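PDB 6PTR: beta sliding clamp from Bartonella birtlesii LL-WM9, which probably encircles DNA as a ring-shaped head-to-tail homodimer and tethers DNA polymerases and other proteins to it, conferring processivity on them. Local coordinates for residues C[11-16]-C[65-70]; C[91-96]-C[109-114]; C[152-157]-C[189-194]; C[340-345]-C[372-377]. All blocks are in the same frame, centred on the assembly; numbering follows the deposited sequence. Where two conformers were deposited one is given.

Interaction 1: residues C[11-16]-C[65-70]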
loop_
_atom_site.group_PDB
_atom_site.type_symbol
_atom_site.label_atom_id
_atom_site.label_comp_id
_atom_site.label_asym_id
_atom_site.label_seq_id
_atom_site.Cartn_x
_atom_site.Cartn_y
_atom_site.Cartn_z
ATOM N N ILE C 11 32.474 -4.242 -15.520
ATOM C CA ILE C 11 32.701 -4.047 -14.090
ATOM C C ILE C 11 32.062 -5.191 -13.324
ATOM O O ILE C 11 31.035 -5.735 -13.732
ATOM C CB ILE C 11 32.142 -2.699 -13.590
ATOM C CG1 ILE C 11 30.663 -2.575 -13.947
ATOM C CG2 ILE C 11 32.957 -1.561 -14.189
ATOM C CD1 ILE C 11 29.992 -1.255 -13.435
ATOM N N THR C 12 32.695 -5.566 -12.216
ATOM C CA THR C 12 32.127 -6.530 -11.278
ATOM C C THR C 12 31.865 -5.788 -9.978
ATOM O O THR C 12 32.794 -5.223 -9.402
ATOM C CB THR C 12 33.089 -7.701 -11.045
ATOM O OG1 THR C 12 33.316 -8.389 -12.279
ATOM C CG2 THR C 12 32.517 -8.686 -10.011
ATOM N N VAL C 13 30.611 -5.775 -9.522
ATOM C CA VAL C 13 30.260 -4.987 -8.347
ATOM C C VAL C 13 29.592 -5.875 -7.310
ATOM O O VAL C 13 29.035 -6.927 -7.621
ATOM C CB VAL C 13 29.339 -3.821 -8.714
ATOM C CG1 VAL C 13 30.059 -2.909 -9.690
ATOM C CG2 VAL C 13 28.049 -4.368 -9.306
ATOM N N ASP C 14 29.665 -5.434 -6.053
ATOM C CA ASP C 14 28.926 -6.097 -4.992
ATOM C C ASP C 14 27.450 -5.773 -5.165
ATOM O O ASP C 14 27.080 -4.611 -5.347
ATOM C CB ASP C 14 29.442 -5.634 -3.627
ATOM C CG ASP C 14 28.664 -6.230 -2.468
ATOM O OD1 ASP C 14 28.827 -7.437 -2.187
ATOM O OD2 ASP C 14 27.897 -5.480 -1.825
ATOM N N ARG C 15 26.599 -6.801 -5.103
ATOM C CA ARG C 15 25.173 -6.564 -5.322
ATOM C C ARG C 15 24.613 -5.569 -4.308
ATOM O O ARG C 15 23.907 -4.624 -4.676
ATOM C CB ARG C 15 24.415 -7.885 -5.268
ATOM C CG ARG C 15 22.911 -7.724 -5.414
ATOM C CD ARG C 15 22.233 -7.624 -4.053
ATOM N NE ARG C 15 20.797 -7.399 -4.205
ATOM C CZ ARG C 15 19.988 -6.984 -3.234
ATOM N NH1 ARG C 15 20.462 -6.721 -2.020
ATOM N NH2 ARG C 15 18.697 -6.818 -3.486
ATOM N N SER C 16 24.926 -5.763 -3.024
ATOM C CA SER C 16 24.312 -4.934 -1.990
ATOM C C SER C 16 24.765 -3.486 -2.099
ATOM O O SER C 16 23.951 -2.566 -1.972
ATOM C CB SER C 16 24.623 -5.498 -0.609
ATOM O OG SER C 16 23.834 -6.647 -0.373
ATOM N N PHE C 65 30.850 5.081 -6.118
ATOM C CA PHE C 65 31.495 4.169 -5.185
ATOM C C PHE C 65 32.739 3.564 -5.824
ATOM O O PHE C 65 32.843 3.450 -7.048
ATOM C CB PHE C 65 30.543 3.051 -4.706
ATOM C CG PHE C 65 29.919 2.233 -5.805
ATOM C CD1 PHE C 65 28.844 2.713 -6.536
ATOM C CD2 PHE C 65 30.393 0.956 -6.084
ATOM C CE1 PHE C 65 28.258 1.949 -7.535
ATOM C CE2 PHE C 65 29.797 0.178 -7.076
ATOM C CZ PHE C 65 28.733 0.675 -7.801
ATOM N N THR C 66 33.643 3.123 -4.954
ATOM C CA THR C 66 34.942 2.592 -5.357
ATOM C C THR C 66 34.802 1.152 -5.827
ATOM O O THR C 66 34.225 0.320 -5.125
ATOM C CB THR C 66 35.912 2.680 -4.183
ATOM O OG1 THR C 66 36.207 4.063 -3.909
ATOM C CG2 THR C 66 37.190 1.905 -4.485
ATOM N N VAL C 67 35.304 0.867 -7.029
ATOM C CA VAL C 67 35.295 -0.474 -7.622
ATOM C C VAL C 67 36.575 -0.648 -8.409
ATOM O O VAL C 67 36.972 0.256 -9.143
ATOM C CB VAL C 67 34.131 -0.712 -8.614
ATOM C CG1 VAL C 67 34.030 -2.197 -8.952
ATOM C CG2 VAL C 67 32.838 -0.192 -8.103
ATOM N N ASN C 68 37.195 -1.814 -8.301
ATOM C CA ASN C 68 38.210 -2.175 -9.286
ATOM C C ASN C 68 37.520 -2.366 -10.637
ATOM O O ASN C 68 36.603 -3.185 -10.760
ATOM C CB ASN C 68 38.945 -3.443 -8.881
ATOM C CG ASN C 68 39.922 -3.897 -9.949
ATOM O OD1 ASN C 68 39.704 -4.899 -10.632
ATOM N ND2 ASN C 68 40.976 -3.141 -10.124
ATOM N N ILE C 69 37.947 -1.612 -11.646
ATOM C CA ILE C 69 37.300 -1.591 -12.958
ATOM C C ILE C 69 38.091 -2.477 -13.906
ATOM O O ILE C 69 39.289 -2.247 -14.117
ATOM C CB ILE C 69 37.215 -0.161 -13.518
ATOM C CG1 ILE C 69 36.572 0.790 -12.502
ATOM C CG2 ILE C 69 36.447 -0.148 -14.839
ATOM C CD1 ILE C 69 35.130 0.482 -12.208
ATOM N N GLU C 70 37.432 -3.480 -14.485
ATOM C CA GLU C 70 38.109 -4.333 -15.458
ATOM C C GLU C 70 38.302 -3.612 -16.789
ATOM O O GLU C 70 39.414 -3.584 -17.334
ATOM C CB GLU C 70 37.331 -5.635 -15.652
ATOM C CG GLU C 70 38.062 -6.638 -16.537
ATOM C CD GLU C 70 37.400 -8.012 -16.547
ATOM O OE1 GLU C 70 36.425 -8.231 -15.781
ATOM O OE2 GLU C 70 37.862 -8.871 -17.324
HETATM O O HOH W 1 35.478 -4.760 -12.433
HETATM O O HOH W 2 35.450 -5.432 -8.845
HETATM O O HOH W 3 35.501 -7.135 -13.463
#

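Interaction 2: residues C[91-96]-C[109-114]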
loop_
_atom_site.group_PDB
_atom_site.type_symbol
_atom_site.label_atom_id
_atom_site.label_comp_id
_atom_site.label_asym_id
_atom_site.label_seq_id
_atom_site.Cartn_x
_atom_site.Cartn_y
_atom_site.Cartn_z
ATOM N N ASP C 91 21.590 -11.024 -1.915
ATOM C CA ASP C 91 22.532 -10.321 -1.062
ATOM C C ASP C 91 23.811 -11.135 -0.917
ATOM O O ASP C 91 23.774 -12.362 -0.792
ATOM C CB ASP C 91 21.890 -10.079 0.304
ATOM C CG ASP C 91 22.334 -8.787 0.935
ATOM O OD1 ASP C 91 23.556 -8.527 0.975
ATOM O OD2 ASP C 91 21.454 -8.019 1.384
ATOM N N GLY C 92 24.951 -10.452 -0.963
ATOM C CA GLY C 92 26.227 -11.127 -0.880
ATOM C C GLY C 92 26.712 -11.754 -2.167
ATOM O O GLY C 92 27.776 -12.382 -2.168
ATOM N N SER C 93 25.976 -11.610 -3.259
ATOM C CA SER C 93 26.429 -12.054 -4.565
ATOM C C SER C 93 27.182 -10.924 -5.266
ATOM O O SER C 93 27.211 -9.781 -4.799
ATOM C CB SER C 93 25.243 -12.497 -5.412
ATOM O OG SER C 93 24.346 -11.413 -5.597
ATOM N N GLU C 94 27.801 -11.260 -6.400
ATOM C CA GLU C 94 28.448 -10.285 -7.269
ATOM C C GLU C 94 27.697 -10.194 -8.587
ATOM O O GLU C 94 27.026 -11.135 -9.011
ATOM C CB GLU C 94 29.911 -10.652 -7.546
ATOM C CG GLU C 94 30.820 -10.458 -6.354
ATOM C CD GLU C 94 32.275 -10.720 -6.682
ATOM O OE1 GLU C 94 32.555 -11.631 -7.498
ATOM O OE2 GLU C 94 33.136 -10.007 -6.121
ATOM N N ILE C 95 27.822 -9.047 -9.237
ATOM C CA ILE C 95 27.145 -8.781 -10.501
ATOM C C ILE C 95 28.185 -8.288 -11.484
ATOM O O ILE C 95 28.923 -7.352 -11.174
ATOM C CB ILE C 95 26.049 -7.715 -10.353
ATOM C CG1 ILE C 95 25.060 -8.095 -9.260
ATOM C CG2 ILE C 95 25.322 -7.540 -11.666
ATOM C CD1 ILE C 95 24.122 -6.947 -8.940
ATOM N N VAL C 96 28.216 -8.882 -12.673
ATOM C CA VAL C 96 29.076 -8.407 -13.751
ATOM C C VAL C 96 28.225 -7.628 -14.744
ATOM O O VAL C 96 27.267 -8.167 -15.311
ATOM C CB VAL C 96 29.803 -9.566 -14.444
ATOM C CG1 VAL C 96 30.669 -9.025 -15.586
ATOM C CG2 VAL C 96 30.665 -10.347 -13.447
ATOM N N ILE C 109 24.021 -8.264 -17.859
ATOM C CA ILE C 109 24.053 -8.361 -16.410
ATOM C C ILE C 109 24.141 -9.835 -16.082
ATOM O O ILE C 109 23.243 -10.599 -16.454
ATOM C CB ILE C 109 22.812 -7.747 -15.760
ATOM C CG1 ILE C 109 22.595 -6.294 -16.196
ATOM C CG2 ILE C 109 22.912 -7.856 -14.255
ATOM C CD1 ILE C 109 21.242 -5.791 -15.814
ATOM N N VAL C 110 25.214 -10.251 -15.408
ATOM C CA VAL C 110 25.385 -11.655 -15.051
ATOM C C VAL C 110 25.521 -11.772 -13.540
ATOM O O VAL C 110 26.357 -11.101 -12.926
ATOM C CB VAL C 110 26.603 -12.283 -15.755
ATOM C CG1 VAL C 110 26.838 -13.685 -15.242
ATOM C CG2 VAL C 110 26.378 -12.308 -17.268
ATOM N N SER C 111 24.712 -12.636 -12.942
ATOM C CA SER C 111 24.819 -12.929 -11.520
ATOM C C SER C 111 24.572 -14.423 -11.372
ATOM O O SER C 111 23.439 -14.882 -11.547
ATOM C CB SER C 111 23.814 -12.115 -10.705
ATOM O OG SER C 111 23.650 -12.667 -9.407
ATOM N N GLY C 112 25.633 -15.174 -11.098
ATOM C CA GLY C 112 25.490 -16.620 -11.025
ATOM C C GLY C 112 25.169 -17.137 -12.406
ATOM O O GLY C 112 25.809 -16.765 -13.397
ATOM N N CYS C 113 24.136 -17.972 -12.488
ATOM C CA CYS C 113 23.629 -18.422 -13.774
ATOM C C CYS C 113 22.611 -17.467 -14.376
ATOM O O CYS C 113 22.145 -17.713 -15.492
ATOM C CB CYS C 113 23.003 -19.805 -13.633
ATOM S SG CYS C 113 24.230 -21.023 -13.263
ATOM N N THR C 114 22.260 -16.387 -13.683
ATOM C CA THR C 114 21.259 -15.467 -14.212
ATOM C C THR C 114 21.927 -14.481 -15.164
ATOM O O THR C 114 22.949 -13.883 -14.824
ATOM C CB THR C 114 20.574 -14.697 -13.082
ATOM O OG1 THR C 114 20.210 -15.587 -12.030
ATOM C CG2 THR C 114 19.327 -14.033 -13.607
HETATM O O HOH W 4 28.266 -13.736 -10.702
#

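Interaction 3: residues C[152-157]-C[189-194]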
loop_
_atom_site.group_PDB
_atom_site.type_symbol
_atom_site.label_atom_id
_atom_site.label_comp_id
_atom_site.label_asym_id
_atom_site.label_seq_id
_atom_site.Cartn_x
_atom_site.Cartn_y
_atom_site.Cartn_z
ATOM N N THR C 152 9.844 22.178 7.933
ATOM C CA THR C 152 9.208 22.984 6.899
ATOM C C THR C 152 8.621 22.199 5.736
ATOM O O THR C 152 7.700 22.708 5.086
ATOM C CB THR C 152 10.200 24.016 6.342
ATOM O OG1 THR C 152 11.421 23.358 5.977
ATOM C CG2 THR C 152 10.517 25.072 7.406
ATOM N N GLN C 153 9.107 20.988 5.450
ATOM C CA GLN C 153 8.667 20.284 4.242
ATOM C C GLN C 153 7.150 20.089 4.195
ATOM O O GLN C 153 6.532 20.224 3.130
ATOM C CB GLN C 153 9.370 18.932 4.149
ATOM C CG GLN C 153 8.981 18.157 2.942
ATOM C CD GLN C 153 9.635 16.801 2.956
ATOM O OE1 GLN C 153 10.028 16.309 4.021
ATOM N NE2 GLN C 153 9.755 16.184 1.787
ATOM N N PHE C 154 6.533 19.732 5.320
ATOM C CA PHE C 154 5.113 19.399 5.290
ATOM C C PHE C 154 4.251 20.567 4.833
ATOM O O PHE C 154 3.137 20.341 4.346
ATOM C CB PHE C 154 4.635 18.943 6.674
ATOM C CG PHE C 154 4.380 20.081 7.614
ATOM C CD1 PHE C 154 5.443 20.783 8.185
ATOM C CD2 PHE C 154 3.079 20.486 7.896
ATOM C CE1 PHE C 154 5.220 21.859 9.036
ATOM C CE2 PHE C 154 2.849 21.540 8.743
ATOM C CZ PHE C 154 3.900 22.239 9.310
ATOM N N ALA C 155 4.715 21.809 4.991
ATOM C CA ALA C 155 3.852 22.952 4.681
ATOM C C ALA C 155 3.964 23.400 3.228
ATOM O O ALA C 155 3.252 24.324 2.820
ATOM C CB ALA C 155 4.162 24.134 5.608
ATOM N N ILE C 156 4.829 22.770 2.437
ATOM C CA ILE C 156 5.031 23.197 1.056
ATOM C C ILE C 156 3.764 22.987 0.250
ATOM O O ILE C 156 3.102 21.937 0.343
ATOM C CB ILE C 156 6.182 22.424 0.398
ATOM C CG1 ILE C 156 7.507 22.679 1.089
ATOM C CG2 ILE C 156 6.274 22.765 -1.086
ATOM C CD1 ILE C 156 8.555 21.686 0.610
ATOM N N SER C 157 3.448 23.974 -0.589
ATOM C CA SER C 157 2.334 23.857 -1.509
ATOM C C SER C 157 2.604 22.796 -2.562
ATOM O O SER C 157 3.729 22.657 -3.055
ATOM C CB SER C 157 2.083 25.194 -2.201
ATOM O OG SER C 157 0.941 25.121 -3.071
ATOM N N ARG C 189 -1.230 26.908 5.912
ATOM C CA ARG C 189 -0.215 26.585 6.909
ATOM C C ARG C 189 1.057 27.345 6.550
ATOM O O ARG C 189 1.361 27.533 5.370
ATOM C CB ARG C 189 0.090 25.072 6.921
ATOM C CG ARG C 189 -1.129 24.147 7.024
ATOM C CD ARG C 189 -0.760 22.701 6.699
ATOM N NE ARG C 189 -0.594 22.487 5.263
ATOM C CZ ARG C 189 -0.295 21.313 4.714
ATOM N NH1 ARG C 189 -0.134 20.241 5.476
ATOM N NH2 ARG C 189 -0.146 21.215 3.401
ATOM N N LEU C 190 1.808 27.769 7.559
ATOM C CA LEU C 190 3.140 28.299 7.287
ATOM C C LEU C 190 4.083 27.762 8.342
ATOM O O LEU C 190 3.709 27.660 9.514
ATOM C CB LEU C 190 3.183 29.836 7.300
ATOM C CG LEU C 190 4.579 30.454 7.101
ATOM C CD1 LEU C 190 4.475 31.742 6.270
ATOM C CD2 LEU C 190 5.266 30.747 8.411
ATOM N N ALA C 191 5.310 27.426 7.924
ATOM C CA ALA C 191 6.329 26.970 8.851
ATOM C C ALA C 191 7.560 27.849 8.683
ATOM O O ALA C 191 7.931 28.184 7.557
ATOM C CB ALA C 191 6.712 25.482 8.602
ATOM N N GLN C 192 8.160 28.242 9.806
ATOM C CA GLN C 192 9.361 29.065 9.821
ATOM C C GLN C 192 10.353 28.472 10.800
ATOM O O GLN C 192 10.016 28.262 11.970
ATOM C CB GLN C 192 9.037 30.508 10.240
ATOM C CG GLN C 192 10.281 31.374 10.345
ATOM C CD GLN C 192 9.971 32.791 10.818
ATOM O OE1 GLN C 192 9.598 33.641 10.031
ATOM N NE2 GLN C 192 10.142 33.043 12.108
ATOM N N VAL C 193 11.580 28.214 10.338
ATOM C CA VAL C 193 12.644 27.746 11.228
ATOM C C VAL C 193 13.894 28.579 10.993
ATOM O O VAL C 193 14.241 28.880 9.844
ATOM C CB VAL C 193 12.929 26.239 11.037
ATOM C CG1 VAL C 193 13.308 25.897 9.577
ATOM C CG2 VAL C 193 13.987 25.768 12.049
ATOM N N ASP C 194 14.566 28.942 12.087
ATOM C CA ASP C 194 15.794 29.729 12.102
ATOM C C ASP C 194 16.931 28.922 12.709
ATOM O O ASP C 194 16.709 28.078 13.582
ATOM C CB ASP C 194 15.650 31.008 12.951
ATOM C CG ASP C 194 14.721 32.025 12.331
ATOM O OD1 ASP C 194 14.542 31.991 11.106
ATOM O OD2 ASP C 194 14.173 32.864 13.069
HETATM O O HOH W 5 1.415 17.877 4.012
#

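Interaction 4: residues C[340-345]-C[372-377]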
loop_
_atom_site.group_PDB
_atom_site.type_symbol
_atom_site.label_atom_id
_atom_site.label_comp_id
_atom_site.label_asym_id
_atom_site.label_seq_id
_atom_site.Cartn_x
_atom_site.Cartn_y
_atom_site.Cartn_z
ATOM N N LEU C 340 -3.721 18.450 12.721
ATOM C CA LEU C 340 -2.949 17.243 13.006
ATOM C C LEU C 340 -1.547 17.333 12.413
ATOM O O LEU C 340 -0.577 16.891 13.040
ATOM C CB LEU C 340 -3.688 16.020 12.474
ATOM C CG LEU C 340 -4.992 15.773 13.247
ATOM C CD1 LEU C 340 -5.769 14.642 12.614
ATOM C CD2 LEU C 340 -4.674 15.456 14.700
ATOM N N ASP C 341 -1.419 17.929 11.223
ATOM C CA ASP C 341 -0.089 18.123 10.645
ATOM C C ASP C 341 0.809 18.897 11.602
ATOM O O ASP C 341 1.947 18.489 11.870
ATOM C CB ASP C 341 -0.180 18.859 9.301
ATOM C CG ASP C 341 -0.815 18.028 8.203
ATOM O OD1 ASP C 341 -0.839 16.775 8.301
ATOM O OD2 ASP C 341 -1.267 18.644 7.215
ATOM N N ILE C 342 0.311 20.012 12.143
ATOM C CA ILE C 342 1.157 20.841 12.991
ATOM C C ILE C 342 1.381 20.177 14.345
ATOM O O ILE C 342 2.497 20.198 14.881
ATOM C CB ILE C 342 0.545 22.243 13.116
ATOM C CG1 ILE C 342 0.608 22.930 11.753
ATOM C CG2 ILE C 342 1.286 23.053 14.173
ATOM C CD1 ILE C 342 -0.308 24.173 11.665
ATOM N N ALA C 343 0.341 19.554 14.912
ATOM C CA ALA C 343 0.550 18.804 16.150
ATOM C C ALA C 343 1.639 17.751 15.971
ATOM O O ALA C 343 2.463 17.530 16.873
ATOM C CB ALA C 343 -0.761 18.159 16.604
ATOM N N GLY C 344 1.662 17.100 14.805
ATOM C CA GLY C 344 2.711 16.134 14.499
ATOM C C GLY C 344 4.106 16.712 14.410
ATOM O O GLY C 344 5.078 15.965 14.536
ATOM N N GLN C 345 4.239 18.025 14.192
ATOM C CA GLN C 345 5.566 18.641 14.138
ATOM C C GLN C 345 6.198 18.810 15.507
ATOM O O GLN C 345 7.425 18.906 15.608
ATOM C CB GLN C 345 5.491 20.018 13.477
ATOM C CG GLN C 345 5.112 19.944 12.027
ATOM C CD GLN C 345 6.221 19.358 11.214
ATOM O OE1 GLN C 345 6.131 18.233 10.735
ATOM N NE2 GLN C 345 7.301 20.122 11.059
ATOM N N VAL C 372 11.495 27.535 16.046
ATOM C CA VAL C 372 10.510 27.056 15.075
ATOM C C VAL C 372 9.144 27.620 15.438
ATOM O O VAL C 372 8.736 27.554 16.600
ATOM C CB VAL C 372 10.449 25.511 15.076
ATOM C CG1 VAL C 372 9.479 25.000 14.023
ATOM C CG2 VAL C 372 11.833 24.911 14.873
ATOM N N LEU C 373 8.399 28.107 14.445
ATOM C CA LEU C 373 7.014 28.464 14.710
ATOM C C LEU C 373 6.161 28.041 13.528
ATOM O O LEU C 373 6.643 27.908 12.400
ATOM C CB LEU C 373 6.838 29.962 14.980
ATOM C CG LEU C 373 7.255 30.984 13.916
ATOM C CD1 LEU C 373 6.120 31.245 12.906
ATOM C CD2 LEU C 373 7.728 32.295 14.569
ATOM N N TYR C 374 4.878 27.858 13.799
ATOM C CA TYR C 374 3.926 27.540 12.759
ATOM C C TYR C 374 2.794 28.553 12.805
ATOM O O TYR C 374 2.450 29.088 13.866
ATOM C CB TYR C 374 3.383 26.120 12.925
ATOM C CG TYR C 374 4.501 25.135 12.963
ATOM C CD1 TYR C 374 5.124 24.743 11.777
ATOM C CD2 TYR C 374 4.992 24.647 14.172
ATOM C CE1 TYR C 374 6.177 23.867 11.786
ATOM C CE2 TYR C 374 6.066 23.751 14.194
ATOM C CZ TYR C 374 6.652 23.377 12.992
ATOM O OH TYR C 374 7.706 22.507 13.002
ATOM N N VAL C 375 2.229 28.829 11.642
ATOM C CA VAL C 375 1.056 29.684 11.538
ATOM C C VAL C 375 -0.042 28.907 10.822
ATOM O O VAL C 375 0.213 28.203 9.838
ATOM C CB VAL C 375 1.388 30.993 10.797
ATOM C CG1 VAL C 375 0.171 31.924 10.784
ATOM C CG2 VAL C 375 2.573 31.685 11.419
ATOM N N LEU C 376 -1.269 29.032 11.313
ATOM C CA LEU C 376 -2.378 28.338 10.668
ATOM C C LEU C 376 -3.568 29.279 10.548
ATOM O O LEU C 376 -4.003 29.875 11.542
ATOM C CB LEU C 376 -2.773 27.095 11.462
ATOM C CG LEU C 376 -3.932 26.293 10.869
ATOM C CD1 LEU C 376 -3.544 25.745 9.508
ATOM C CD2 LEU C 376 -4.307 25.177 11.833
ATOM N N MET C 377 -4.098 29.404 9.316
ATOM C CA MET C 377 -5.274 30.242 9.098
ATOM C C MET C 377 -6.530 29.504 9.551
ATOM O O MET C 377 -6.678 28.313 9.290
ATOM C CB MET C 377 -5.412 30.602 7.615
ATOM C CG MET C 377 -6.351 31.811 7.342
ATOM S SD MET C 377 -5.667 33.308 8.085
ATOM C CE MET C 377 -6.970 34.466 7.703
HETATM O O HOH W 6 8.590 21.531 15.442
#

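Interaction 1: residues C[11-16]-C[65-70]
Val13 overlaps both Phe65 and Val67 through a single methyl, CG1. It lies 4.1 Å from Phe65 CE2, at the edge of the ring and near its plane, and equally close to CG1 of Val67. That branch is placed there because it stands anti to the carbonyl carbon (chi1 -61°), while Phe65 carries its ring between its own N and carbonyl carbon. The two side chains meet at roughly a right angle, so the contact is methyl against ring rim and not a stacked one. Val67 CG1 also presses on the backbone, 3.3 Å from Thr12 O. Farther along, Ile11 runs beside Ile69, its CG2 being 3.6 Å from Ile69 CD1 in one of two deposited conformers, which makes the exact distance tentative. The polar traffic on the Thr12 side passes through water. One molecule accepts from Thr12 N (2.9 Å) and donates to Asn68 O (2.6 Å), with a weak link to Glu70 N; a second lies close to both Thr12 O and Asn68 O. A third joins the hydroxyl Thr12 OG1 at 2.8 Å to Glu70 OE1, a carboxylate oxygen that also pairs with Arg10. Strand 10-14 bonds by its backbone to strand 94-99, and strand 59-69 belongs to another sheet, with helix 15-26 and Val50 completing the apolar surroundings. The chemistry therefore implies a junction between the two sheets of the N-terminal domain held by branched aliphatic packing and, where the strand backbones stand too far apart for direct bonding, by bridging solvent.

Interaction 2: residues C[91-96]-C[109-114]
Val110 O receives two donors from the neighbouring strand: Val96 N at 2.9 Å, nearly straight at 171°, and the CA-H of Ile95, whose CA is 3.4 Å away. The return bond is as short but more bent. Val110 N gives to Val96 O at 2.9 Å, with Ile109 CA as the second, softer donor to that oxygen. Val96 and Val110 thus make a hydrogen-bonded antiparallel pair, and strands 94-96 and 109-111 run at 151° to each other. On the face carrying Ile95 and Ile109 the two isoleucines lie alongside one another, pointing the same way. Each sets CG2 anti to its N, which brings the two methyls to 3.6 Å; Val86 and Leu82 of helix 79-88 cover this pair. Past Ser111 the strands part, and one water takes over, accepting from Gly112 N at 3.0 Å and giving weakly to Glu94 O. Ser93 OG turns back to Pro90 O. A type II' turn from Ser111 to Thr114, with Gly112 at positive phi, leads into strand 114-119, and Thr114 OG1 bonds Asp319 of the second subunit. Chemically, this is a short two-bond link whose carbonyls are each doubly served, its isoleucine pair packed under helix 79-88 and its turn end, at Gly112, bridged weakly to Glu94 O by solvent next to the dimer interface.

Interaction 3: residues C[152-157]-C[189-194]
Phe154 sets its ring between its own N and carbonyl carbon (chi1 79°), and Arg189 folds its chain at chi3 (-76°); together these turns bring ring and guanidinium obliquely together, with their planes 86° apart. In the conformer of Arg189 described here, one of two deposited, Phe154 O lies 3.1 Å above the guanidinium plane, offset toward its rim. Its 3.5 Å separation from Arg189 NH1 is not a hydrogen bond, since the angle is poor. A water makes the link instead, giving to Phe154 O at 3.0 Å and accepting from Arg189 NH1. The charge has firmer partners outside: NH1 pairs with Asp341 and NH2 with Asp186, which would hold the guanidinium in this conformer. The rest is apolar. Ala191 CB is the hub, 3.9 Å from Phe154 CE1 and 3.9 Å from Thr152 CA. Ala155 CB is 4.2 Å from Ala191 CB and also covers the centre of one face of the Phe154 ring, closing a compact cluster. Thr152 sends CG2 across Val193 at about a right angle, reaching its CG1 at 3.6 Å, whereas OG1 returns to Leu148 O one turn back. Arg189, Ala191 and Val193 direct their CB atoms to the loop; Leu190 points the other way and touches the bound griselimycin. The loop that follows helix 142-152 thus lies on the face of strand 189-196 beside helix 336-345, whose Asp341, Ile342 and Gln345 pack on Phe154, while strands 179-185 and 372-376 flank the strand within its sheet.

Interaction 4: residues C[340-345]-C[372-377]
Two hydrogen-bonded connections reach the Tyr374 hydroxyl. Gln345 NE2 donates to Tyr374 OH at 3.1 Å and 156°, the oxygen standing a little out of the amide plane. A water that gives to Gln345 O at 2.9 Å also bonds Tyr374 OH (2.8 Å), lying in the plane of the ring at its edge. Gln345 reaches the phenol because its chain bends at chi2 (-70°), curling the amide back past the ring with the two planes perpendicular. NE2 is shared, as it also bonds Asp150 O, tying Tyr374, through the amide of Gln345 in helix 336-345, to Asp150 of helix 142-152. Van der Waals contact between Gln345 and Tyr374 is close: Gln345 CB is 3.6 Å from Tyr374 CZ, coming at the ring obliquely. Apolar packing belongs to Ile342, which spreads its two ends over the strand. CG2 meets Tyr374 CB at 3.9 Å, the two side chains sliding past each other in opposite directions, and CD1 reaches Leu376 CB at 3.8 Å. Tyr374 and Leu376, either side of Val375 in the chain, point to the helix, whereas Val375 points away and packs on the bound griselimycin, whose backbone Met377 also touches. Helix 340-345 and strand 372-376 run nearly antiparallel, 171° apart, their axes 10.1 Å from each other. Helix 336-345 thus lies on the sheet in which strand 372-376 stands between 189-196 and 362-366, with Ile364 filling in beside Ile342 and helix 275-285 packed on the helix by Leu340 and Ala343.

From the N terminus, interaction 1 closes a loop from strand 10-14 to the end of strand 59-69, joining two sheets of the N-terminal domain. Interaction 2 then closes a much shorter hairpin, 94-99 with 106-111, beside strand 10-14, to which it bonds through Val13 N and Ile95 O; their centres are 12 Å apart. In the central domain interaction 3 closes the stretch from the end of helix 142-152 to strand 189-196, and in the C-terminal domain interaction 4 that from helix 336-345 to strand 372-376, with centres only 8 Å apart. Strands 189-196 and 372-376 are neighbours, so one sheet spans both domains. All four loops follow in series, none nesting or crossing.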